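Local coordinates for SUMO-1 cysteine protease S273R (African swine fever virus pig/Kenya/KEN-50/1950, PDB 6LJB), which probably acts as a SUMO-1-type cysteine protease that matures the viral pp220 and pp62 polyproteins into core-shell proteins and blunts host innate immune signalling, at residues Ser113-Glu118 with Cys155-Asp160; His168-Phe173 with Tyr185-Gly190; Ser228-Gly233 with Glu261-Arg266. All blocks are in the same frame, centred on the assembly; numbering follows the deposited sequence.

Contact 1. Residues Ser113-Glu118 with Cys155-Asp160; sequences SMMDFE and CVLNTD
M114 and N158 run side by side and point the same way, so the thioether lies along the amide arm: SD of M114 is 3.7 Å from CB of N158, and CE of M114 reaches ND2 of N158 at 3.3 Å. The M114 chain bends at chi2 (68°), which turns SD and CE back to N158 although its CB starts out away from the strand. M115 leaves its backbone toward the other segment and bends at both chi2 and chi3, a hook that brings CE of M115 to 4.0 Å from CG2 of T159. The same methyl also rests against the carbonyl of N158. The backbones meet as well, at S113 and M115. N158 N donates to S113 O at 3.3 Å, and M115 N makes a weak bond to D160 O. Strand 152-158 belongs to the central mixed sheet of the Ulp1-type, papain-like protease fold, and the loop between strand 107-109 and helix 123-126 is joined to its end by the S113 bond and by side-chain packing. L157 and F117 cross at about a right angle: CD2 of L157 lies 3.9 Å from CE2 of F117, while CG of L157 packs 4.1 Å from CB of S113. Beyond L157, the F117 ring makes an edge-to-face contact with F124 and touches P196 and V197 of helix 195-208.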
loop_
_atom_site.group_PDB
_atom_site.type_symbol
_atom_site.label_atom_id
_atom_site.label_comp_id
_atom_site.label_asym_id
_atom_site.label_seq_id
_atom_site.Cartn_x
_atom_site.Cartn_y
_atom_site.Cartn_z
ATOM N N SER A 113 9.524 1.220 -8.164
ATOM C CA SER A 113 10.756 1.273 -8.988
ATOM C C SER A 113 10.761 0.129 -10.003
ATOM O O SER A 113 10.096 -0.890 -9.759
ATOM C CB SER A 113 11.988 1.241 -8.120
ATOM O OG SER A 113 13.160 1.097 -8.904
ATOM N N MET A 114 11.426 0.343 -11.138
ATOM C CA MET A 114 11.595 -0.693 -12.141
ATOM C C MET A 114 12.861 -1.487 -11.832
ATOM O O MET A 114 13.581 -1.208 -10.870
ATOM C CB MET A 114 11.649 -0.079 -13.540
ATOM C CG MET A 114 10.867 -0.842 -14.597
ATOM S SD MET A 114 9.085 -0.762 -14.330
ATOM C CE MET A 114 8.487 -1.560 -15.817
ATOM N N MET A 115 13.148 -2.489 -12.658
ATOM C CA MET A 115 14.330 -3.318 -12.462
ATOM C C MET A 115 15.586 -2.709 -13.078
ATOM O O MET A 115 16.633 -3.366 -13.098
ATOM C CB MET A 115 14.087 -4.718 -13.030
ATOM C CG MET A 115 14.839 -5.816 -12.298
ATOM S SD MET A 115 14.693 -5.650 -10.509
ATOM C CE MET A 115 12.947 -5.965 -10.265
ATOM N N ASP A 116 15.508 -1.473 -13.569
ATOM C CA ASP A 116 16.632 -0.800 -14.203
ATOM C C ASP A 116 17.301 0.217 -13.283
ATOM O O ASP A 116 18.039 1.084 -13.765
ATOM C CB ASP A 116 16.173 -0.107 -15.487
ATOM C CG ASP A 116 15.265 -0.980 -16.329
ATOM O OD1 ASP A 116 15.675 -2.103 -16.684
ATOM O OD2 ASP A 116 14.134 -0.542 -16.629
ATOM N N PHE A 117 17.068 0.127 -11.971
ATOM C CA PHE A 117 17.491 1.193 -11.069
ATOM C C PHE A 117 19.005 1.326 -10.951
ATOM O O PHE A 117 19.475 2.337 -10.421
ATOM C CB PHE A 117 16.871 0.996 -9.680
ATOM C CG PHE A 117 17.219 -0.313 -9.025
ATOM C CD1 PHE A 117 18.404 -0.461 -8.324
ATOM C CD2 PHE A 117 16.342 -1.385 -9.081
ATOM C CE1 PHE A 117 18.721 -1.655 -7.711
ATOM C CE2 PHE A 117 16.654 -2.584 -8.468
ATOM C CZ PHE A 117 17.843 -2.717 -7.781
ATOM N N GLU A 118 19.777 0.347 -11.426
ATOM C CA GLU A 118 21.226 0.499 -11.453
ATOM C C GLU A 118 21.699 1.374 -12.606
ATOM O O GLU A 118 22.837 1.854 -12.575
ATOM C CB GLU A 118 21.907 -0.867 -11.539
ATOM C CG GLU A 118 21.890 -1.650 -10.242
ATOM C CD GLU A 118 22.778 -2.877 -10.296
ATOM O OE1 GLU A 118 23.180 -3.273 -11.411
ATOM O OE2 GLU A 118 23.080 -3.442 -9.224
ATOM N N CYS A 155 8.492 -1.112 -0.462
ATOM C CA CYS A 155 8.498 -0.753 -1.871
ATOM C C CYS A 155 8.028 -1.945 -2.691
ATOM O O CYS A 155 8.188 -3.099 -2.283
ATOM C CB CYS A 155 9.888 -0.307 -2.339
ATOM S SG CYS A 155 9.937 0.308 -4.038
ATOM N N VAL A 156 7.447 -1.653 -3.851
ATOM C CA VAL A 156 6.975 -2.673 -4.780
ATOM C C VAL A 156 7.604 -2.397 -6.138
ATOM O O VAL A 156 7.465 -1.292 -6.677
ATOM C CB VAL A 156 5.441 -2.697 -4.884
ATOM C CG1 VAL A 156 4.997 -3.761 -5.872
ATOM C CG2 VAL A 156 4.819 -2.944 -3.519
ATOM N N LEU A 157 8.290 -3.393 -6.688
ATOM C CA LEU A 157 9.011 -3.251 -7.943
ATOM C C LEU A 157 8.397 -4.128 -9.026
ATOM O O LEU A 157 7.661 -5.080 -8.751
ATOM C CB LEU A 157 10.493 -3.613 -7.777
ATOM C CG LEU A 157 11.423 -2.633 -7.057
ATOM C CD1 LEU A 157 11.250 -2.706 -5.547
ATOM C CD2 LEU A 157 12.869 -2.893 -7.448
ATOM N N ASN A 158 8.717 -3.789 -10.271
ATOM C CA ASN A 158 8.342 -4.582 -11.433
ATOM C C ASN A 158 9.572 -5.325 -11.937
ATOM O O ASN A 158 10.626 -4.718 -12.147
ATOM C CB ASN A 158 7.765 -3.695 -12.538
ATOM C CG ASN A 158 7.190 -4.493 -13.698
ATOM O OD1 ASN A 158 7.401 -5.702 -13.809
ATOM N ND2 ASN A 158 6.462 -3.813 -14.573
ATOM N N THR A 159 9.431 -6.634 -12.135
ATOM C CA THR A 159 10.537 -7.475 -12.594
ATOM C C THR A 159 10.772 -7.381 -14.099
ATOM O O THR A 159 10.986 -8.398 -14.763
ATOM C CB THR A 159 10.282 -8.921 -12.176
ATOM O OG1 THR A 159 8.968 -9.316 -12.589
ATOM C CG2 THR A 159 10.400 -9.067 -10.666
ATOM N N ASP A 160 10.739 -6.175 -14.655
ATOM C CA ASP A 160 11.006 -5.971 -16.074
ATOM C C ASP A 160 11.515 -4.557 -16.332
ATOM O O ASP A 160 11.932 -3.860 -15.407
ATOM C CB ASP A 160 9.752 -6.239 -16.909
ATOM C CG ASP A 160 9.948 -5.915 -18.378
ATOM O OD1 ASP A 160 10.878 -6.480 -18.993
ATOM O OD2 ASP A 160 9.173 -5.100 -18.919
#

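Contact 2. Residues His168-Phe173 with Tyr185-Gly190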
loop_
_atom_site.group_PDB
_atom_site.type_symbol
_atom_site.label_atom_id
_atom_site.label_comp_id
_atom_site.label_asym_id
_atom_site.label_seq_id
_atom_site.Cartn_x
_atom_site.Cartn_y
_atom_site.Cartn_z
ATOM N N HIS A 168 4.995 -7.610 -13.700
ATOM C CA HIS A 168 4.914 -8.503 -12.551
ATOM C C HIS A 168 5.453 -7.774 -11.327
ATOM O O HIS A 168 6.591 -7.295 -11.339
ATOM C CB HIS A 168 5.696 -9.790 -12.807
ATOM C CG HIS A 168 5.616 -10.780 -11.688
ATOM N ND1 HIS A 168 4.531 -11.609 -11.503
ATOM C CD2 HIS A 168 6.489 -11.075 -10.696
ATOM C CE1 HIS A 168 4.739 -12.373 -10.444
ATOM N NE2 HIS A 168 5.919 -12.068 -9.936
ATOM N N TRP A 169 4.640 -7.699 -10.277
ATOM C CA TRP A 169 4.992 -6.943 -9.084
ATOM C C TRP A 169 5.622 -7.841 -8.028
ATOM O O TRP A 169 5.173 -8.967 -7.798
ATOM C CB TRP A 169 3.757 -6.251 -8.503
ATOM C CG TRP A 169 3.191 -5.183 -9.385
ATOM C CD1 TRP A 169 1.985 -5.200 -10.022
ATOM C CD2 TRP A 169 3.812 -3.940 -9.732
ATOM N NE1 TRP A 169 1.812 -4.040 -10.740
ATOM C CE2 TRP A 169 2.921 -3.251 -10.578
ATOM C CE3 TRP A 169 5.030 -3.341 -9.405
ATOM C CZ2 TRP A 169 3.212 -1.994 -11.104
ATOM C CZ3 TRP A 169 5.318 -2.095 -9.927
ATOM C CH2 TRP A 169 4.413 -1.435 -10.766
ATOM N N VAL A 170 6.673 -7.327 -7.386
ATOM C CA VAL A 170 7.306 -7.965 -6.240
ATOM C C VAL A 170 7.478 -6.914 -5.153
ATOM O O VAL A 170 7.526 -5.713 -5.422
ATOM C CB VAL A 170 8.666 -8.608 -6.591
ATOM C CG1 VAL A 170 8.478 -9.740 -7.589
ATOM C CG2 VAL A 170 9.624 -7.558 -7.133
ATOM N N ALA A 171 7.577 -7.381 -3.912
ATOM C CA ALA A 171 7.568 -6.507 -2.748
ATOM C C ALA A 171 8.920 -6.505 -2.048
ATOM O O ALA A 171 9.597 -7.535 -1.971
ATOM C CB ALA A 171 6.478 -6.931 -1.758
ATOM N N ILE A 172 9.304 -5.335 -1.540
ATOM C CA ILE A 172 10.486 -5.164 -0.703
ATOM C C ILE A 172 10.031 -4.592 0.631
ATOM O O ILE A 172 9.339 -3.568 0.668
ATOM C CB ILE A 172 11.530 -4.244 -1.364
ATOM C CG1 ILE A 172 12.341 -5.013 -2.407
ATOM C CG2 ILE A 172 12.451 -3.632 -0.314
ATOM C CD1 ILE A 172 13.250 -6.072 -1.815
ATOM N N PHE A 173 10.409 -5.254 1.722
ATOM C CA PHE A 173 10.074 -4.795 3.062
ATOM C C PHE A 173 11.311 -4.871 3.942
ATOM O O PHE A 173 12.003 -5.894 3.961
ATOM C CB PHE A 173 8.937 -5.623 3.673
ATOM C CG PHE A 173 8.337 -5.007 4.905
ATOM C CD1 PHE A 173 7.391 -4.000 4.800
ATOM C CD2 PHE A 173 8.719 -5.431 6.167
ATOM C CE1 PHE A 173 6.836 -3.427 5.931
ATOM C CE2 PHE A 173 8.169 -4.862 7.302
ATOM C CZ PHE A 173 7.225 -3.860 7.183
ATOM N N TYR A 185 12.721 -9.767 0.577
ATOM C CA TYR A 185 12.253 -9.731 -0.802
ATOM C C TYR A 185 11.205 -10.821 -0.970
ATOM O O TYR A 185 11.483 -11.997 -0.713
ATOM C CB TYR A 185 13.408 -9.933 -1.787
ATOM C CG TYR A 185 12.977 -10.041 -3.234
ATOM C CD1 TYR A 185 12.864 -8.910 -4.032
ATOM C CD2 TYR A 185 12.686 -11.275 -3.804
ATOM C CE1 TYR A 185 12.471 -9.004 -5.355
ATOM C CE2 TYR A 185 12.290 -11.378 -5.124
ATOM C CZ TYR A 185 12.186 -10.240 -5.895
ATOM O OH TYR A 185 11.794 -10.339 -7.210
ATOM N N PHE A 186 10.006 -10.433 -1.398
ATOM C CA PHE A 186 8.899 -11.363 -1.569
ATOM C C PHE A 186 8.502 -11.428 -3.036
ATOM O O PHE A 186 8.334 -10.392 -3.687
ATOM C CB PHE A 186 7.696 -10.957 -0.714
ATOM C CG PHE A 186 6.469 -11.784 -0.968
ATOM C CD1 PHE A 186 6.419 -13.112 -0.574
ATOM C CD2 PHE A 186 5.365 -11.235 -1.597
ATOM C CE1 PHE A 186 5.291 -13.877 -0.808
ATOM C CE2 PHE A 186 4.235 -11.994 -1.832
ATOM C CZ PHE A 186 4.198 -13.317 -1.437
ATOM N N ASN A 187 8.355 -12.648 -3.548
ATOM C CA ASN A 187 7.896 -12.890 -4.909
ATOM C C ASN A 187 6.824 -13.967 -4.857
ATOM O O ASN A 187 7.109 -15.109 -4.482
ATOM C CB ASN A 187 9.054 -13.319 -5.817
ATOM C CG ASN A 187 8.680 -13.311 -7.290
ATOM O OD1 ASN A 187 7.503 -13.259 -7.648
ATOM N ND2 ASN A 187 9.688 -13.367 -8.153
ATOM N N SER A 188 5.594 -13.601 -5.227
ATOM C CA SER A 188 4.502 -14.569 -5.211
ATOM C C SER A 188 4.728 -15.689 -6.217
ATOM O O SER A 188 4.236 -16.806 -6.018
ATOM C CB SER A 188 3.174 -13.868 -5.490
ATOM O OG SER A 188 3.180 -13.256 -6.768
ATOM N N ALA A 189 5.461 -15.416 -7.294
ATOM C CA ALA A 189 5.803 -16.443 -8.269
ATOM C C ALA A 189 6.915 -17.365 -7.786
ATOM O O ALA A 189 7.237 -18.336 -8.479
ATOM C CB ALA A 189 6.202 -15.793 -9.596
ATOM N N GLY A 190 7.503 -17.090 -6.625
ATOM C CA GLY A 190 8.502 -17.976 -6.059
ATOM C C GLY A 190 9.828 -17.987 -6.783
ATOM O O GLY A 190 10.531 -19.003 -6.757
#
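H168 and N187 both set CG opposite the backbone nitrogen (chi1 -178° in H168), and from the ends of neighbouring strands these torsions make the two side chains cross at about a right angle, with ring and amide planes 48° apart. NE2 of H168 donates to OD1 of N187 at 3.0 Å; the bond is nearly straight (169°), and the acceptor lies in the ring plane. The same OD1 of N187 accepts from A189 N at 3.0 Å, an Asx turn, the two donors coming from opposite faces of the amide. ND2 of N187 bonds to N191 O, which settles the amide's orientation. CB of A189 also lies 3.8 Å from NE2 of H168. Behind the pair, V170 fits between N187 and Y185: CG1 of V170 is 3.6 Å from CG of N187, and CG2 of V170 is 3.7 Å from CE1 of Y185. CD1 of I172 meets the Y185 ring at its edge. A171 and F186 form an antiparallel hydrogen-bonded pair, with F186 N to A171 O at 3.0 Å. This beta hairpin, strands 169-175 and 181-186, carries two assigned active-site residues, and with C232 beside H168 the geometry is consistent with the Cys-His-Asn triad of papain-like proteases.

Contact 3. Residues Ser228-Gly233 with Glu261-Arg266; sequences SQTECG and EMYKFR
The Y263 ring and the R266 guanidinium both present an edge to E231. OE2 of E231 lies in the plane of the tyrosine ring, and CD of E231 stands 3.4 Å from CD1 of Y263, with carboxylate and ring planes 72° apart. At the guanidinium edge sit CD of E231 and the carbonyl carbon of T230; the carboxylate is turned 49° against the guanidinium.

The grip is side-on, through NE and NH2. R266 NE donates to OE1 of E231 at 2.9 Å, close to the guanidinium plane and on the syn lone pair, whereas R266 NH2 reaches OE2 of E231 at 2.8 Å from above the carboxylate plane. The R266 chain is extended from CG to NE, which carries the group from its helix across to the carboxylate. Its other terminal nitrogen, NH1, bonds to the carbonyls of P81 and G86. OE2 of E231 has a further donor, OG1 of T230 at 2.7 Å, on its anti lone pair. A water donates to the same T230 OG1; its link onward to OH of Y263 is too short to be more than doubtful. OH of Y263 packs 3.6 Å from CB of S228, whose hydroxyl is bonded to D259. CB of M262 lies 3.4 Å from OE1 of E231, while the M262 thioether turns away.

E231 occupies the N-cap position of helix 232-244, immediately before the assigned nucleophile C232, so the salt bridge ties the start of that helix to helix 259-269. With two arginine nitrogens and a threonine hydroxyl gathered on it, this buried carboxylate is probably kept ionised, and its negative charge is probably balanced largely by R266.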
loop_
_atom_site.group_PDB
_atom_site.type_symbol
_atom_site.label_atom_id
_atom_site.label_comp_id
_atom_site.label_asym_id
_atom_site.label_seq_id
_atom_site.Cartn_x
_atom_site.Cartn_y
_atom_site.Cartn_z
ATOM N N SER A 228 -2.436 -17.602 -10.681
ATOM C CA SER A 228 -3.189 -16.778 -11.611
ATOM C C SER A 228 -2.240 -15.884 -12.404
ATOM O O SER A 228 -1.021 -15.897 -12.215
ATOM C CB SER A 228 -4.228 -15.946 -10.863
ATOM O OG SER A 228 -3.607 -15.066 -9.940
ATOM N N GLN A 229 -2.813 -15.087 -13.302
ATOM C CA GLN A 229 -2.047 -14.185 -14.148
ATOM C C GLN A 229 -2.196 -12.724 -13.750
ATOM O O GLN A 229 -1.585 -11.860 -14.387
ATOM C CB GLN A 229 -2.469 -14.354 -15.613
ATOM C CG GLN A 229 -2.375 -15.778 -16.131
ATOM C CD GLN A 229 -0.944 -16.244 -16.287
ATOM O OE1 GLN A 229 -0.056 -15.459 -16.620
ATOM N NE2 GLN A 229 -0.710 -17.528 -16.044
ATOM N N THR A 230 -2.982 -12.421 -12.714
ATOM C CA THR A 230 -3.395 -11.050 -12.446
ATOM C C THR A 230 -3.097 -10.545 -11.041
ATOM O O THR A 230 -3.214 -9.335 -10.813
ATOM C CB THR A 230 -4.904 -10.891 -12.695
ATOM O OG1 THR A 230 -5.631 -11.700 -11.762
ATOM C CG2 THR A 230 -5.266 -11.314 -14.113
ATOM N N GLU A 231 -2.719 -11.407 -10.098
ATOM C CA GLU A 231 -2.667 -11.031 -8.692
ATOM C C GLU A 231 -1.265 -10.666 -8.217
ATOM O O GLU A 231 -0.997 -10.722 -7.013
ATOM C CB GLU A 231 -3.240 -12.155 -7.830
ATOM C CG GLU A 231 -4.681 -12.470 -8.158
ATOM C CD GLU A 231 -5.560 -11.236 -8.121
ATOM O OE1 GLU A 231 -5.760 -10.681 -7.021
ATOM O OE2 GLU A 231 -6.041 -10.814 -9.194
ATOM N N CYS A 232 -0.371 -10.276 -9.129
ATOM C CA CYS A 232 0.969 -9.869 -8.714
ATOM C C CYS A 232 0.914 -8.656 -7.793
ATOM O O CYS A 232 1.634 -8.595 -6.788
ATOM C CB CYS A 232 1.829 -9.571 -9.941
ATOM S SG CYS A 232 1.806 -10.863 -11.205
ATOM N N GLY A 233 0.062 -7.687 -8.117
ATOM C CA GLY A 233 -0.105 -6.498 -7.315
ATOM C C GLY A 233 -0.648 -6.776 -5.926
ATOM O O GLY A 233 -0.024 -6.430 -4.917
ATOM N N GLU A 261 -7.655 -15.665 -2.116
ATOM C CA GLU A 261 -7.522 -14.707 -1.027
ATOM C C GLU A 261 -7.022 -13.357 -1.517
ATOM O O GLU A 261 -7.253 -12.343 -0.849
ATOM C CB GLU A 261 -6.585 -15.257 0.051
ATOM C CG GLU A 261 -7.064 -16.554 0.684
ATOM C CD GLU A 261 -6.092 -17.095 1.715
ATOM O OE1 GLU A 261 -5.998 -16.506 2.814
ATOM O OE2 GLU A 261 -5.416 -18.102 1.422
ATOM N N MET A 262 -6.342 -13.320 -2.666
ATOM C CA MET A 262 -5.932 -12.047 -3.247
ATOM C C MET A 262 -7.073 -11.379 -4.002
ATOM O O MET A 262 -7.149 -10.145 -4.029
ATOM C CB MET A 262 -4.730 -12.251 -4.171
ATOM C CG MET A 262 -3.449 -12.648 -3.448
ATOM S SD MET A 262 -2.934 -11.447 -2.204
ATOM C CE MET A 262 -3.389 -12.290 -0.690
ATOM N N TYR A 263 -7.953 -12.168 -4.625
ATOM C CA TYR A 263 -9.201 -11.617 -5.143
ATOM C C TYR A 263 -9.981 -10.936 -4.028
ATOM O O TYR A 263 -10.480 -9.816 -4.188
ATOM C CB TYR A 263 -10.056 -12.721 -5.772
ATOM C CG TYR A 263 -9.407 -13.508 -6.892
ATOM C CD1 TYR A 263 -8.442 -12.939 -7.711
ATOM C CD2 TYR A 263 -9.778 -14.824 -7.136
ATOM C CE1 TYR A 263 -7.859 -13.664 -8.736
ATOM C CE2 TYR A 263 -9.201 -15.554 -8.154
ATOM C CZ TYR A 263 -8.243 -14.971 -8.951
ATOM O OH TYR A 263 -7.668 -15.699 -9.967
ATOM N N LYS A 264 -10.086 -11.607 -2.878
ATOM C CA LYS A 264 -10.820 -11.064 -1.743
ATOM C C LYS A 264 -10.107 -9.862 -1.137
ATOM O O LYS A 264 -10.762 -8.941 -0.637
ATOM C CB LYS A 264 -11.014 -12.163 -0.697
ATOM C CG LYS A 264 -12.041 -11.875 0.382
ATOM C CD LYS A 264 -12.007 -12.978 1.433
ATOM C CE LYS A 264 -12.924 -12.683 2.607
ATOM N NZ LYS A 264 -14.359 -12.822 2.242
ATOM N N PHE A 265 -8.772 -9.846 -1.177
ATOM C CA PHE A 265 -8.015 -8.727 -0.628
ATOM C C PHE A 265 -8.164 -7.461 -1.462
ATOM O O PHE A 265 -7.917 -6.365 -0.949
ATOM C CB PHE A 265 -6.536 -9.105 -0.499
ATOM C CG PHE A 265 -5.671 -8.012 0.069
ATOM C CD1 PHE A 265 -5.915 -7.502 1.333
ATOM C CD2 PHE A 265 -4.609 -7.504 -0.658
ATOM C CE1 PHE A 265 -5.120 -6.501 1.860
ATOM C CE2 PHE A 265 -3.809 -6.502 -0.136
ATOM C CZ PHE A 265 -4.066 -6.000 1.124
ATOM N N ARG A 266 -8.567 -7.587 -2.729
ATOM C CA ARG A 266 -8.795 -6.404 -3.552
ATOM C C ARG A 266 -9.904 -5.531 -2.982
ATOM O O ARG A 266 -9.867 -4.304 -3.131
ATOM C CB ARG A 266 -9.128 -6.817 -4.986
ATOM C CG ARG A 266 -7.960 -7.424 -5.746
ATOM C CD ARG A 266 -8.414 -8.013 -7.071
ATOM N NE ARG A 266 -7.288 -8.389 -7.921
ATOM C CZ ARG A 266 -6.785 -7.614 -8.876
ATOM N NH1 ARG A 266 -7.310 -6.420 -9.106
ATOM N NH2 ARG A 266 -5.758 -8.034 -9.602
HETATM O O HOH W 1 -7.310 -14.373 -12.109
#

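How the contacts relate
From the N terminus, the chain first meets contact 1, which sets 113-118 against the end of strand 152-158 and closes a loop of 36 residues that holds helices 123-126 and 129-134 and the small sheet of strands 139-141 and 144-146. After the unmodelled residues 161-165 the chain re-enters the main sheet at 168-173, beginning contact 2, a short hairpin closure onto 185-190. Contact 3 comes last, joining 228-233 to 261-266 across 27 mostly helical residues. The three closures follow in series; none nests or crosses. Contacts 1 and 2 share the sheet through neighbouring strands. Contacts 2 and 3 meet where H168 packs against C232, whereas contacts 1 and 3 do not touch.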